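Local atomic coordinates of sulfate adenylyltransferase (Allochromatium vinosum, PDB entry 4DNX), a protein that catalyses the reaction of sulfate with ATP to give adenosine 5'-phosphosulfate and diphosphate. Residues A[54-62]-A[155-163]; A[334-345]-A[351-359]. All coordinates share one frame; numbering follows the deposited sequence.

Interaction 1 (A[54-62]-A[155-163]); sequences PLDGFMNLA and TAISGPIQV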
ATOM      1  N   PRO A  54     -20.216  -2.235  -7.807  1.00 13.82           N
ATOM      2  CA  PRO A  54     -20.149  -3.686  -7.645  1.00 13.46           C
ATOM      3  C   PRO A  54     -20.020  -4.217  -9.084  1.00 14.08           C
ATOM      4  O   PRO A  54     -20.342  -5.396  -9.347  1.00 14.37           O
ATOM      5  CB  PRO A  54     -21.516  -4.066  -7.054  1.00 14.74           C
ATOM      6  CG  PRO A  54     -22.439  -3.089  -7.660  1.00 15.17           C
ATOM      7  CD  PRO A  54     -21.637  -1.788  -7.703  1.00 13.24           C
ATOM      8  N   LEU A  55     -19.579  -3.378 -10.026  1.00 12.82           N
ATOM      9  CA  LEU A  55     -19.543  -3.828 -11.429  1.00 13.49           C
ATOM     10  C   LEU A  55     -18.487  -4.910 -11.663  1.00 14.01           C
ATOM     11  O   LEU A  55     -17.429  -4.939 -11.018  1.00 13.10           O
ATOM     12  CB  LEU A  55     -19.289  -2.637 -12.373  1.00 15.46           C
ATOM     13  CG  LEU A  55     -20.531  -1.807 -12.755  1.00 19.82           C
ATOM     14  CD1 LEU A  55     -21.239  -1.245 -11.565  1.00 22.42           C
ATOM     15  CD2 LEU A  55     -20.097  -0.653 -13.651  1.00 20.51           C
ATOM     16  N   ASP A  56     -18.776  -5.809 -12.614  1.00 14.61           N
ATOM     17  CA  ASP A  56     -17.869  -6.972 -12.814  1.00 16.60           C
ATOM     18  C   ASP A  56     -16.850  -6.874 -13.925  1.00 15.12           C
ATOM     19  O   ASP A  56     -15.932  -7.692 -13.982  1.00 14.50           O
ATOM     20  CB  ASP A  56     -18.649  -8.302 -12.937  1.00 21.00           C
ATOM     21  CG  ASP A  56     -19.455  -8.409 -14.189  1.00 29.53           C
ATOM     22  OD1 ASP A  56     -19.222  -7.641 -15.169  1.00 31.73           O
ATOM     23  OD2 ASP A  56     -20.334  -9.309 -14.216  1.00 31.91           O
ATOM     24  N   GLY A  57     -16.974  -5.857 -14.768  1.00 14.40           N
ATOM     25  CA  GLY A  57     -16.092  -5.746 -15.920  1.00 14.77           C
ATOM     26  C   GLY A  57     -16.577  -4.735 -16.928  1.00 14.68           C
ATOM     27  O   GLY A  57     -17.213  -3.752 -16.578  1.00 15.67           O
ATOM     28  N   PHE A  58     -16.285  -4.986 -18.204  1.00 13.50           N
ATOM     29  CA  PHE A  58     -16.551  -3.990 -19.244  1.00 14.08           C
ATOM     30  C   PHE A  58     -17.946  -4.169 -19.795  1.00 14.20           C
ATOM     31  O   PHE A  58     -18.423  -5.291 -19.919  1.00 14.49           O
ATOM     32  CB  PHE A  58     -15.511  -4.094 -20.358  1.00 13.50           C
ATOM     33  CG  PHE A  58     -14.119  -3.649 -19.935  1.00 14.25           C
ATOM     34  CD1 PHE A  58     -13.809  -2.283 -19.810  1.00 13.25           C
ATOM     35  CD2 PHE A  58     -13.130  -4.584 -19.655  1.00 14.19           C
ATOM     36  CE1 PHE A  58     -12.530  -1.879 -19.426  1.00 14.34           C
ATOM     37  CE2 PHE A  58     -11.841  -4.196 -19.273  1.00 14.51           C
ATOM     38  CZ  PHE A  58     -11.530  -2.828 -19.148  1.00 13.47           C
ATOM     39  N   MET A  59     -18.568  -3.050 -20.137  1.00 13.68           N
ATOM     40  CA  MET A  59     -19.973  -2.975 -20.526  1.00 14.67           C
ATOM     41  C   MET A  59     -20.181  -3.359 -21.966  1.00 15.11           C
ATOM     42  O   MET A  59     -19.372  -3.027 -22.841  1.00 14.63           O
ATOM     43  CB  MET A  59     -20.479  -1.535 -20.354  1.00 15.16           C
ATOM     44  CG  MET A  59     -20.530  -1.078 -18.938  1.00 14.81           C
ATOM     45  SD  MET A  59     -21.269   0.561 -18.848  1.00 16.74           S
ATOM     46  CE  MET A  59     -20.945   0.949 -17.120  1.00 14.98           C
ATOM     47  N   ASN A  60     -21.326  -4.004 -22.235  1.00 16.27           N
ATOM     48  CA  ASN A  60     -21.778  -4.097 -23.635  1.00 17.50           C
ATOM     49  C   ASN A  60     -22.364  -2.747 -24.109  1.00 17.56           C
ATOM     50  O   ASN A  60     -22.515  -1.785 -23.290  1.00 16.32           O
ATOM     51  CB  ASN A  60     -22.777  -5.243 -23.836  1.00 19.46           C
ATOM     52  CG  ASN A  60     -24.057  -5.071 -23.029  1.00 22.53           C
ATOM     53  OD1 ASN A  60     -24.489  -3.955 -22.702  1.00 22.41           O
ATOM     54  ND2 ASN A  60     -24.705  -6.191 -22.756  1.00 24.17           N
ATOM     55  N   LEU A  61     -22.684  -2.655 -25.394  1.00 18.31           N
ATOM     56  CA  LEU A  61     -23.148  -1.399 -25.948  1.00 19.91           C
ATOM     57  C   LEU A  61     -24.465  -0.941 -25.312  1.00 19.53           C
ATOM     58  O   LEU A  61     -24.635   0.246 -25.029  1.00 20.05           O
ATOM     59  CB  LEU A  61     -23.352  -1.550 -27.457  1.00 23.13           C
ATOM     60  CG  LEU A  61     -22.558  -0.606 -28.325  1.00 28.70           C
ATOM     61  CD1 LEU A  61     -22.966  -0.779 -29.803  1.00 28.36           C
ATOM     62  CD2 LEU A  61     -22.695   0.855 -27.869  1.00 29.32           C
ATOM     63  N   ALA A  62     -25.399  -1.859 -25.063  1.00 19.62           N
ATOM     64  CA  ALA A  62     -26.672  -1.436 -24.404  1.00 19.15           C
ATOM     65  C   ALA A  62     -26.479  -0.802 -22.998  1.00 18.64           C
ATOM     66  O   ALA A  62     -27.084   0.214 -22.681  1.00 19.21           O
ATOM     67  CB  ALA A  62     -27.667  -2.613 -24.336  1.00 20.27           C
ATOM     68  N   THR A 155     -14.502  -1.270 -31.924  1.00 18.33           N
ATOM     69  CA  THR A 155     -14.896  -2.619 -31.531  1.00 18.14           C
ATOM     70  C   THR A 155     -14.930  -2.703 -30.007  1.00 17.31           C
ATOM     71  O   THR A 155     -13.904  -2.590 -29.355  1.00 17.18           O
ATOM     72  CB  THR A 155     -13.922  -3.682 -32.098  1.00 18.66           C
ATOM     73  OG1 THR A 155     -13.919  -3.612 -33.535  1.00 22.00           O
ATOM     74  CG2 THR A 155     -14.360  -5.100 -31.702  1.00 19.55           C
ATOM     75  N   ALA A 156     -16.124  -2.921 -29.449  1.00 16.52           N
ATOM     76  CA  ALA A 156     -16.280  -3.017 -27.992  1.00 15.77           C
ATOM     77  C   ALA A 156     -16.292  -4.481 -27.567  1.00 16.65           C
ATOM     78  O   ALA A 156     -17.076  -5.282 -28.116  1.00 18.62           O
ATOM     79  CB  ALA A 156     -17.582  -2.352 -27.585  1.00 16.93           C
ATOM     80  N   ILE A 157     -15.418  -4.845 -26.629  1.00 15.90           N
ATOM     81  CA  ILE A 157     -15.438  -6.204 -26.061  1.00 16.01           C
ATOM     82  C   ILE A 157     -15.946  -6.086 -24.632  1.00 14.87           C
ATOM     83  O   ILE A 157     -15.556  -5.150 -23.880  1.00 13.85           O
ATOM     84  CB  ILE A 157     -14.064  -6.899 -26.179  1.00 16.84           C
ATOM     85  CG1 ILE A 157     -12.986  -6.136 -25.420  1.00 18.39           C
ATOM     86  CG2 ILE A 157     -13.673  -6.958 -27.679  1.00 19.97           C
ATOM     87  CD1 ILE A 157     -11.658  -6.948 -25.279  1.00 19.95           C
ATOM     88  N   SER A 158     -16.839  -6.998 -24.264  1.00 14.15           N
ATOM     89  CA  SER A 158     -17.525  -6.871 -22.962  1.00 13.96           C
ATOM     90  C   SER A 158     -17.539  -8.195 -22.226  1.00 14.43           C
ATOM     91  O   SER A 158     -17.398  -9.268 -22.849  1.00 15.78           O
ATOM     92  CB  SER A 158     -18.968  -6.346 -23.127  1.00 14.94           C
ATOM     93  OG  SER A 158     -19.709  -7.134 -24.060  1.00 16.65           O
ATOM     94  N   GLY A 159     -17.665  -8.102 -20.901  1.00 14.52           N
ATOM     95  CA  GLY A 159     -17.632  -9.303 -20.047  1.00 15.43           C
ATOM     96  C   GLY A 159     -16.862  -9.071 -18.763  1.00 14.04           C
ATOM     97  O   GLY A 159     -16.147  -8.036 -18.622  1.00 14.59           O
ATOM     98  N   PRO A 160     -16.959 -10.018 -17.829  1.00 14.98           N
ATOM     99  CA  PRO A 160     -16.365  -9.853 -16.507  1.00 14.03           C
ATOM    100  C   PRO A 160     -14.833 -10.024 -16.542  1.00 13.64           C
ATOM    101  O   PRO A 160     -14.316 -10.760 -17.399  1.00 13.54           O
ATOM    102  CB  PRO A 160     -17.006 -10.993 -15.670  1.00 15.04           C
ATOM    103  CG  PRO A 160     -17.366 -12.037 -16.708  1.00 17.71           C
ATOM    104  CD  PRO A 160     -17.673 -11.313 -17.975  1.00 16.05           C
ATOM    105  N   ILE A 161     -14.135  -9.353 -15.613  1.00 12.26           N
ATOM    106  CA  ILE A 161     -12.675  -9.448 -15.573  1.00 11.45           C
ATOM    107  C   ILE A 161     -12.190  -9.849 -14.182  1.00 11.86           C
ATOM    108  O   ILE A 161     -12.903  -9.657 -13.189  1.00 12.23           O
ATOM    109  CB  ILE A 161     -11.973  -8.097 -16.020  1.00 11.11           C
ATOM    110  CG1 ILE A 161     -12.242  -6.989 -14.995  1.00 10.78           C
ATOM    111  CG2 ILE A 161     -12.404  -7.690 -17.462  1.00 11.48           C
ATOM    112  CD1 ILE A 161     -11.481  -5.651 -15.361  1.00 11.88           C
ATOM    113  N   GLN A 162     -10.983 -10.415 -14.149  1.00 11.40           N
ATOM    114  CA  GLN A 162     -10.196 -10.720 -12.936  1.00 11.91           C
ATOM    115  C   GLN A 162      -8.893  -9.950 -13.104  1.00 11.55           C
ATOM    116  O   GLN A 162      -8.130 -10.195 -14.056  1.00 11.83           O
ATOM    117  CB  GLN A 162      -9.935 -12.225 -12.832  1.00 16.22           C
ATOM    118  CG  GLN A 162     -11.223 -13.023 -12.667  1.00 21.44           C
ATOM    119  CD  GLN A 162     -11.021 -14.524 -12.953  1.00 29.19           C
ATOM    120  OE1 GLN A 162     -10.724 -14.955 -14.092  1.00 35.45           O
ATOM    121  NE2 GLN A 162     -11.168 -15.310 -11.928  1.00 37.22           N
ATOM    122  N   VAL A 163      -8.630  -9.053 -12.157  1.00 10.28           N
ATOM    123  CA  VAL A 163      -7.483  -8.120 -12.207  1.00 11.11           C
ATOM    124  C   VAL A 163      -6.280  -8.667 -11.432  1.00 11.15           C
ATOM    125  O   VAL A 163      -6.438  -9.154 -10.294  1.00 10.87           O
ATOM    126  CB  VAL A 163      -7.897  -6.732 -11.709  1.00 10.99           C
ATOM    127  CG1 VAL A 163      -6.668  -5.796 -11.738  1.00 10.63           C
ATOM    128  CG2 VAL A 163      -9.096  -6.195 -12.552  1.00 11.55           C
TER
HETATM  129  O   HOH W   1     -16.677  -2.692 -23.739  1.00 17.15           O
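In the sheet of the PUA-like domain, the short strand 57-58 lies antiparallel along the long strand 155-163, with Gly-57 opposite Pro-160 as a non-hydrogen-bonded pair and Phe-58 opposite Gly-159 as a hydrogen-bonded one. Phe-58 and Gly-159 exchange two backbone bonds: Phe-58 N reaches Gly-159 O at 3.1 Å, bent to 147° at the hydrogen, and Gly-159 N answers to Phe-58 O along a straighter line (166°). Two residues on from Gly-159, Ile-161 N gives a 2.9 Å bond to Asp-56 O. At Gly-57, which has no side chain, the strands close to 4.2 Å between its CA and that of Pro-160, and Gly-57 CA makes a CA-H...O contact with Gly-159 O. The Phe-58 ring, its CG anti to the carbonyl carbon (chi1 -69°), swings to where CD2 meets CG2 of Ile-161 at 3.9 Å; Met-115 of strand 111-116 touches both side chains. Asp-56 lies alongside Pro-160, its carboxylate carbon CG 3.9 Å from the proline CB. Beyond Phe-58 the chains part, and a water bridges them by donating to Met-59 O (2.9 Å) and to Ile-157 O (2.7 Å). There Ser-158 CB sits 3.4 Å from Met-59 O, just before Asn-60, whose OD1 caps the helix 61-70 at Asp-63 N. Backbone bonds thus carry the polar part of the pairing, and the water supplies donors to two carbonyl oxygens that no N-H of the opposing segment reaches.

Interaction 2 (A[334-345]-A[351-359]); sequences AYSKKLGRVVMM and HTPDDFIQL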
ATOM      1  N   ALA A 334     -10.193  33.480   0.268  1.00 21.59           N
ATOM      2  CA  ALA A 334      -9.287  34.622   0.371  1.00 21.97           C
ATOM      3  C   ALA A 334      -8.915  34.707   1.851  1.00 21.13           C
ATOM      4  O   ALA A 334      -9.563  34.081   2.681  1.00 20.00           O
ATOM      5  CB  ALA A 334      -9.960  35.908  -0.062  1.00 23.62           C
ATOM      6  N   TYR A 335      -7.862  35.452   2.163  1.00 21.86           N
ATOM      7  CA  TYR A 335      -7.489  35.686   3.531  1.00 22.17           C
ATOM      8  C   TYR A 335      -8.255  36.921   3.955  1.00 22.80           C
ATOM      9  O   TYR A 335      -8.160  37.971   3.318  1.00 23.51           O
ATOM     10  CB  TYR A 335      -5.982  35.982   3.654  1.00 23.75           C
ATOM     11  CG  TYR A 335      -5.527  36.259   5.076  1.00 24.61           C
ATOM     12  CD1 TYR A 335      -5.247  35.204   5.949  1.00 25.00           C
ATOM     13  CD2 TYR A 335      -5.371  37.568   5.537  1.00 26.36           C
ATOM     14  CE1 TYR A 335      -4.818  35.448   7.263  1.00 26.50           C
ATOM     15  CE2 TYR A 335      -4.960  37.818   6.845  1.00 27.93           C
ATOM     16  CZ  TYR A 335      -4.688  36.739   7.693  1.00 27.36           C
ATOM     17  OH  TYR A 335      -4.258  37.018   8.978  1.00 29.65           O
ATOM     18  N   SER A 336      -9.025  36.785   5.034  1.00 22.22           N
ATOM     19  CA  SER A 336      -9.724  37.917   5.633  1.00 23.45           C
ATOM     20  C   SER A 336      -8.821  38.646   6.617  1.00 24.83           C
ATOM     21  O   SER A 336      -8.378  38.049   7.609  1.00 24.11           O
ATOM     22  CB  SER A 336     -10.956  37.451   6.430  1.00 22.66           C
ATOM     23  OG  SER A 336     -11.470  38.555   7.176  1.00 24.68           O
ATOM     24  N   LYS A 337      -8.580  39.930   6.360  1.00 26.27           N
ATOM     25  CA  LYS A 337      -7.794  40.750   7.255  1.00 29.14           C
ATOM     26  C   LYS A 337      -8.566  40.953   8.552  1.00 30.69           C
ATOM     27  O   LYS A 337      -7.963  41.059   9.630  1.00 30.74           O
ATOM     28  CB  LYS A 337      -7.558  42.124   6.638  1.00 31.43           C
ATOM     29  CG  LYS A 337      -6.602  42.103   5.455  1.00 32.71           C
ATOM     30  CD  LYS A 337      -6.268  43.521   5.063  1.00 36.90           C
ATOM     31  CE  LYS A 337      -6.459  43.709   3.579  1.00 39.19           C
ATOM     32  NZ  LYS A 337      -6.210  45.120   3.235  1.00 43.61           N
ATOM     33  N   LYS A 338      -9.895  41.041   8.442  1.00 32.20           N
ATOM     34  CA  LYS A 338     -10.742  41.297   9.613  1.00 33.88           C
ATOM     35  C   LYS A 338     -10.762  40.102  10.566  1.00 33.43           C
ATOM     36  O   LYS A 338     -10.760  40.288  11.785  1.00 36.10           O
ATOM     37  CB  LYS A 338     -12.171  41.640   9.206  1.00 36.27           C
ATOM     38  CG  LYS A 338     -12.362  43.046   8.692  1.00 41.79           C
ATOM     39  CD  LYS A 338     -13.807  43.245   8.226  1.00 45.29           C
ATOM     40  CE  LYS A 338     -14.371  44.544   8.731  1.00 47.01           C
ATOM     41  NZ  LYS A 338     -15.015  45.319   7.638  1.00 50.24           N
ATOM     42  N   LEU A 339     -10.784  38.890  10.012  1.00 31.76           N
ATOM     43  CA  LEU A 339     -10.885  37.668  10.823  1.00 31.65           C
ATOM     44  C   LEU A 339      -9.543  36.996  11.114  1.00 31.73           C
ATOM     45  O   LEU A 339      -9.453  36.138  12.005  1.00 32.99           O
ATOM     46  CB  LEU A 339     -11.858  36.656  10.177  1.00 31.30           C
ATOM     47  CG  LEU A 339     -13.268  37.206   9.860  1.00 32.43           C
ATOM     48  CD1 LEU A 339     -14.051  36.199   9.007  1.00 31.63           C
ATOM     49  CD2 LEU A 339     -14.042  37.632  11.124  1.00 34.48           C
ATOM     50  N   GLY A 340      -8.514  37.350  10.341  1.00 30.35           N
ATOM     51  CA  GLY A 340      -7.191  36.727  10.484  1.00 30.41           C
ATOM     52  C   GLY A 340      -7.127  35.271  10.097  1.00 30.44           C
ATOM     53  O   GLY A 340      -6.405  34.480  10.707  1.00 30.80           O
ATOM     54  N   ARG A 341      -7.850  34.901   9.043  1.00 28.20           N
ATOM     55  CA  ARG A 341      -7.818  33.562   8.566  1.00 28.30           C
ATOM     56  C   ARG A 341      -8.410  33.504   7.175  1.00 25.21           C
ATOM     57  O   ARG A 341      -9.048  34.455   6.714  1.00 24.42           O
ATOM     58  CB  ARG A 341      -8.603  32.624   9.489  1.00 31.26           C
ATOM     59  CG  ARG A 341     -10.061  32.983   9.668  1.00 35.89           C
ATOM     60  CD  ARG A 341     -10.650  31.918  10.585  1.00 42.92           C
ATOM     61  NE  ARG A 341     -11.995  31.541  10.189  1.00 46.65           N
ATOM     62  CZ  ARG A 341     -13.090  32.149  10.626  1.00 48.17           C
ATOM     63  NH1 ARG A 341     -12.997  33.157  11.480  1.00 47.98           N
ATOM     64  NH2 ARG A 341     -14.280  31.738  10.206  1.00 51.13           N
ATOM     65  N   VAL A 342      -8.182  32.360   6.551  1.00 23.31           N
ATOM     66  CA  VAL A 342      -8.692  32.063   5.234  1.00 22.23           C
ATOM     67  C   VAL A 342     -10.179  31.708   5.340  1.00 21.99           C
ATOM     68  O   VAL A 342     -10.576  30.924   6.211  1.00 21.74           O
ATOM     69  CB  VAL A 342      -7.862  30.961   4.603  1.00 22.11           C
ATOM     70  CG1 VAL A 342      -8.466  30.553   3.270  1.00 21.08           C
ATOM     71  CG2 VAL A 342      -6.417  31.461   4.410  1.00 24.83           C
ATOM     72  N   VAL A 343     -10.994  32.324   4.489  1.00 21.96           N
ATOM     73  CA  VAL A 343     -12.432  32.050   4.465  1.00 23.28           C
ATOM     74  C   VAL A 343     -12.893  31.861   3.012  1.00 23.86           C
ATOM     75  O   VAL A 343     -12.198  32.279   2.064  1.00 24.09           O
ATOM     76  CB  VAL A 343     -13.259  33.179   5.126  1.00 23.98           C
ATOM     77  CG1 VAL A 343     -12.954  33.268   6.624  1.00 23.90           C
ATOM     78  CG2 VAL A 343     -13.013  34.558   4.457  1.00 25.07           C
ATOM     79  N   MET A 344     -14.060  31.244   2.844  1.00 23.75           N
ATOM     80  CA  MET A 344     -14.783  31.342   1.576  1.00 25.18           C
ATOM     81  C   MET A 344     -15.437  32.726   1.511  1.00 26.94           C
ATOM     82  O   MET A 344     -16.233  33.119   2.370  1.00 26.06           O
ATOM     83  CB  MET A 344     -15.828  30.228   1.446  1.00 25.74           C
ATOM     84  CG  MET A 344     -15.251  28.991   0.797  1.00 26.85           C
ATOM     85  SD  MET A 344     -16.414  27.612   0.812  1.00 28.70           S
ATOM     86  CE  MET A 344     -16.648  27.286   2.561  1.00 33.23           C
ATOM     87  N   MET A 345     -15.101  33.472   0.470  1.00 28.95           N
ATOM     88  CA  MET A 345     -15.572  34.849   0.333  1.00 33.42           C
ATOM     89  C   MET A 345     -17.103  34.963   0.416  1.00 34.96           C
ATOM     90  O   MET A 345     -17.641  35.872   1.061  1.00 34.54           O
ATOM     91  CB  MET A 345     -15.030  35.440  -0.963  1.00 35.25           C
ATOM     92  CG  MET A 345     -13.499  35.390  -1.066  1.00 36.68           C
ATOM     93  SD  MET A 345     -12.874  36.447  -2.389  1.00 41.48           S
ATOM     94  CE  MET A 345     -12.942  35.301  -3.746  1.00 38.79           C
ATOM     95  N   HIS A 351     -18.045  41.625   4.542  1.00 55.14           N
ATOM     96  CA  HIS A 351     -16.785  42.159   4.025  1.00 50.91           C
ATOM     97  C   HIS A 351     -16.961  42.928   2.718  1.00 51.23           C
ATOM     98  O   HIS A 351     -17.817  42.594   1.900  1.00 50.67           O
ATOM     99  CB  HIS A 351     -15.774  41.028   3.782  1.00 45.56           C
ATOM    100  CG  HIS A 351     -15.254  40.371   5.029  1.00 43.72           C
ATOM    101  ND1 HIS A 351     -16.026  40.163   6.154  1.00 42.23           N
ATOM    102  CD2 HIS A 351     -14.037  39.836   5.306  1.00 41.38           C
ATOM    103  CE1 HIS A 351     -15.304  39.542   7.073  1.00 42.09           C
ATOM    104  NE2 HIS A 351     -14.093  39.334   6.585  1.00 39.28           N
ATOM    105  N   THR A 352     -16.136  43.957   2.546  1.00 51.12           N
ATOM    106  CA  THR A 352     -15.938  44.644   1.273  1.00 52.46           C
ATOM    107  C   THR A 352     -14.736  43.970   0.585  1.00 51.92           C
ATOM    108  O   THR A 352     -14.006  43.210   1.238  1.00 49.26           O
ATOM    109  CB  THR A 352     -15.637  46.152   1.500  1.00 56.20           C
ATOM    110  OG1 THR A 352     -14.651  46.299   2.531  1.00 56.68           O
ATOM    111  CG2 THR A 352     -16.899  46.914   1.921  1.00 58.82           C
ATOM    112  N   PRO A 353     -14.515  44.225  -0.709  1.00 52.52           N
ATOM    113  CA  PRO A 353     -13.359  43.625  -1.392  1.00 49.28           C
ATOM    114  C   PRO A 353     -12.022  43.962  -0.725  1.00 47.57           C
ATOM    115  O   PRO A 353     -11.130  43.116  -0.697  1.00 45.76           O
ATOM    116  CB  PRO A 353     -13.423  44.216  -2.817  1.00 51.10           C
ATOM    117  CG  PRO A 353     -14.537  45.217  -2.808  1.00 54.57           C
ATOM    118  CD  PRO A 353     -15.445  44.829  -1.681  1.00 54.10           C
ATOM    119  N   ASP A 354     -11.903  45.164  -0.165  1.00 46.83           N
ATOM    120  CA  ASP A 354     -10.669  45.592   0.504  1.00 47.82           C
ATOM    121  C   ASP A 354     -10.366  44.839   1.814  1.00 43.89           C
ATOM    122  O   ASP A 354      -9.257  44.942   2.342  1.00 44.15           O
ATOM    123  CB  ASP A 354     -10.664  47.112   0.759  1.00 54.15           C
ATOM    124  CG  ASP A 354     -11.961  47.797   0.329  1.00 63.12           C
ATOM    125  OD1 ASP A 354     -12.279  47.778  -0.885  1.00 66.35           O
ATOM    126  OD2 ASP A 354     -12.660  48.363   1.204  1.00 66.99           O
ATOM    127  N   ASP A 355     -11.336  44.097   2.342  1.00 38.74           N
ATOM    128  CA  ASP A 355     -11.099  43.332   3.565  1.00 37.14           C
ATOM    129  C   ASP A 355     -10.393  42.018   3.268  1.00 33.57           C
ATOM    130  O   ASP A 355     -10.015  41.293   4.195  1.00 32.07           O
ATOM    131  CB  ASP A 355     -12.387  43.068   4.348  1.00 38.21           C
ATOM    132  CG  ASP A 355     -13.035  44.349   4.892  1.00 42.34           C
ATOM    133  OD1 ASP A 355     -12.355  45.389   5.103  1.00 42.24           O
ATOM    134  OD2 ASP A 355     -14.264  44.299   5.117  1.00 45.88           O
ATOM    135  N   PHE A 356     -10.235  41.691   1.983  1.00 33.05           N
ATOM    136  CA  PHE A 356      -9.591  40.425   1.587  1.00 31.83           C
ATOM    137  C   PHE A 356      -8.206  40.628   1.010  1.00 31.53           C
ATOM    138  O   PHE A 356      -7.929  41.630   0.391  1.00 32.38           O
ATOM    139  CB  PHE A 356     -10.424  39.643   0.546  1.00 32.50           C
ATOM    140  CG  PHE A 356     -11.769  39.200   1.042  1.00 32.92           C
ATOM    141  CD1 PHE A 356     -11.883  38.214   2.026  1.00 31.59           C
ATOM    142  CD2 PHE A 356     -12.930  39.771   0.520  1.00 35.53           C
ATOM    143  CE1 PHE A 356     -13.136  37.811   2.495  1.00 31.76           C
ATOM    144  CE2 PHE A 356     -14.194  39.379   0.978  1.00 35.93           C
ATOM    145  CZ  PHE A 356     -14.292  38.390   1.969  1.00 33.15           C
ATOM    146  N   ILE A 357      -7.335  39.644   1.202  1.00 31.61           N
ATOM    147  CA  ILE A 357      -6.091  39.607   0.451  1.00 31.94           C
ATOM    148  C   ILE A 357      -6.163  38.305  -0.335  1.00 30.70           C
ATOM    149  O   ILE A 357      -6.559  37.248   0.187  1.00 27.25           O
ATOM    150  CB  ILE A 357      -4.834  39.606   1.357  1.00 33.94           C
ATOM    151  CG1 ILE A 357      -4.822  40.802   2.312  1.00 36.86           C
ATOM    152  CG2 ILE A 357      -3.567  39.635   0.516  1.00 35.27           C
ATOM    153  CD1 ILE A 357      -3.849  40.582   3.470  1.00 37.34           C
ATOM    154  N   GLN A 358      -5.794  38.405  -1.606  1.00 31.53           N
ATOM    155  CA  GLN A 358      -5.864  37.273  -2.495  1.00 31.59           C
ATOM    156  C   GLN A 358      -4.518  37.016  -3.146  1.00 30.02           C
ATOM    157  O   GLN A 358      -3.786  37.958  -3.471  1.00 29.18           O
ATOM    158  CB  GLN A 358      -6.909  37.533  -3.571  1.00 37.76           C
ATOM    159  CG  GLN A 358      -8.116  36.593  -3.490  1.00 41.43           C
ATOM    160  CD  GLN A 358      -9.368  37.277  -3.994  1.00 45.65           C
ATOM    161  OE1 GLN A 358      -9.653  38.415  -3.637  1.00 47.07           O
ATOM    162  NE2 GLN A 358     -10.113  36.587  -4.839  1.00 49.42           N
ATOM    163  N   LEU A 359      -4.204  35.738  -3.322  1.00 28.29           N
ATOM    164  CA  LEU A 359      -2.964  35.339  -3.991  1.00 28.83           C
ATOM    165  C   LEU A 359      -3.205  33.994  -4.645  1.00 26.65           C
ATOM    166  O   LEU A 359      -3.505  33.014  -3.986  1.00 26.11           O
ATOM    167  CB  LEU A 359      -1.791  35.237  -3.007  1.00 29.62           C
ATOM    168  CG  LEU A 359      -0.370  35.177  -3.590  1.00 29.56           C
ATOM    169  CD1 LEU A 359       0.021  36.462  -4.343  1.00 29.27           C
ATOM    170  CD2 LEU A 359       0.627  34.881  -2.443  1.00 29.86           C
TER
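A chi1 of 170° on Ser-336 points OG away from its own N and brings it to His-351 NE2 at 2.8 Å, at the edge of the imidazole and near its plane; a chi1 of -69° on His-351 turns its ring toward the serine. The same OG accepts from Leu-339 N in an ST motif, so two bonds hold the hydroxyl. The first two torsions of Lys-338 lay CD over one face of the imidazole, 4.2 Å from its centroid; bends at the third and fourth then turn NZ to a 2.8 Å salt bridge with Asp-355 OD2. Thr-352 N reaches that oxygen from the opposite face of the carboxylate. These groups flank a three-stranded antiparallel sheet in which strand 333-336 is central: Tyr-335 and Ile-357 form a hydrogen-bonded pair, while Gly-340 and Arg-341 both face Ser-336 in a G1 bulge. On the Ser-336 side, Phe-356 receives Met-345 over one ring face, SD lying 4.5 Å from the centroid in a Met-aromatic contact; Val-343 CG2 comes to the ring edge at CE1 (3.8 Å). On the other side, Ile-357 CD1 approaches Tyr-335 CD2 at 4.0 Å, and the Lys-337 chain crosses Ile-357 at about a right angle, CE 3.6 Å from CG1.

Interaction 1 and interaction 2 lie on opposite sides of the chain's centre, 50 Å apart between their centres and about 31 Å between nearest atoms, and do not touch. The first lies in the PUA-like domain, the second in the ATP-sulfurylase domain. Both add a short strand antiparallel to a longer one, but 54-62 and 155-163 come from distant parts of the sequence, whereas 334-345 and 351-359 are separated by five residues. The sheet of interaction 2 is distinct from the five-stranded parallel sheet of its domain, but Val-342 and Met-344 join it to that part of the fold by packing on helix 206-219, which links strands 195-200 and 223-230. Each contact joins parts of its own domain.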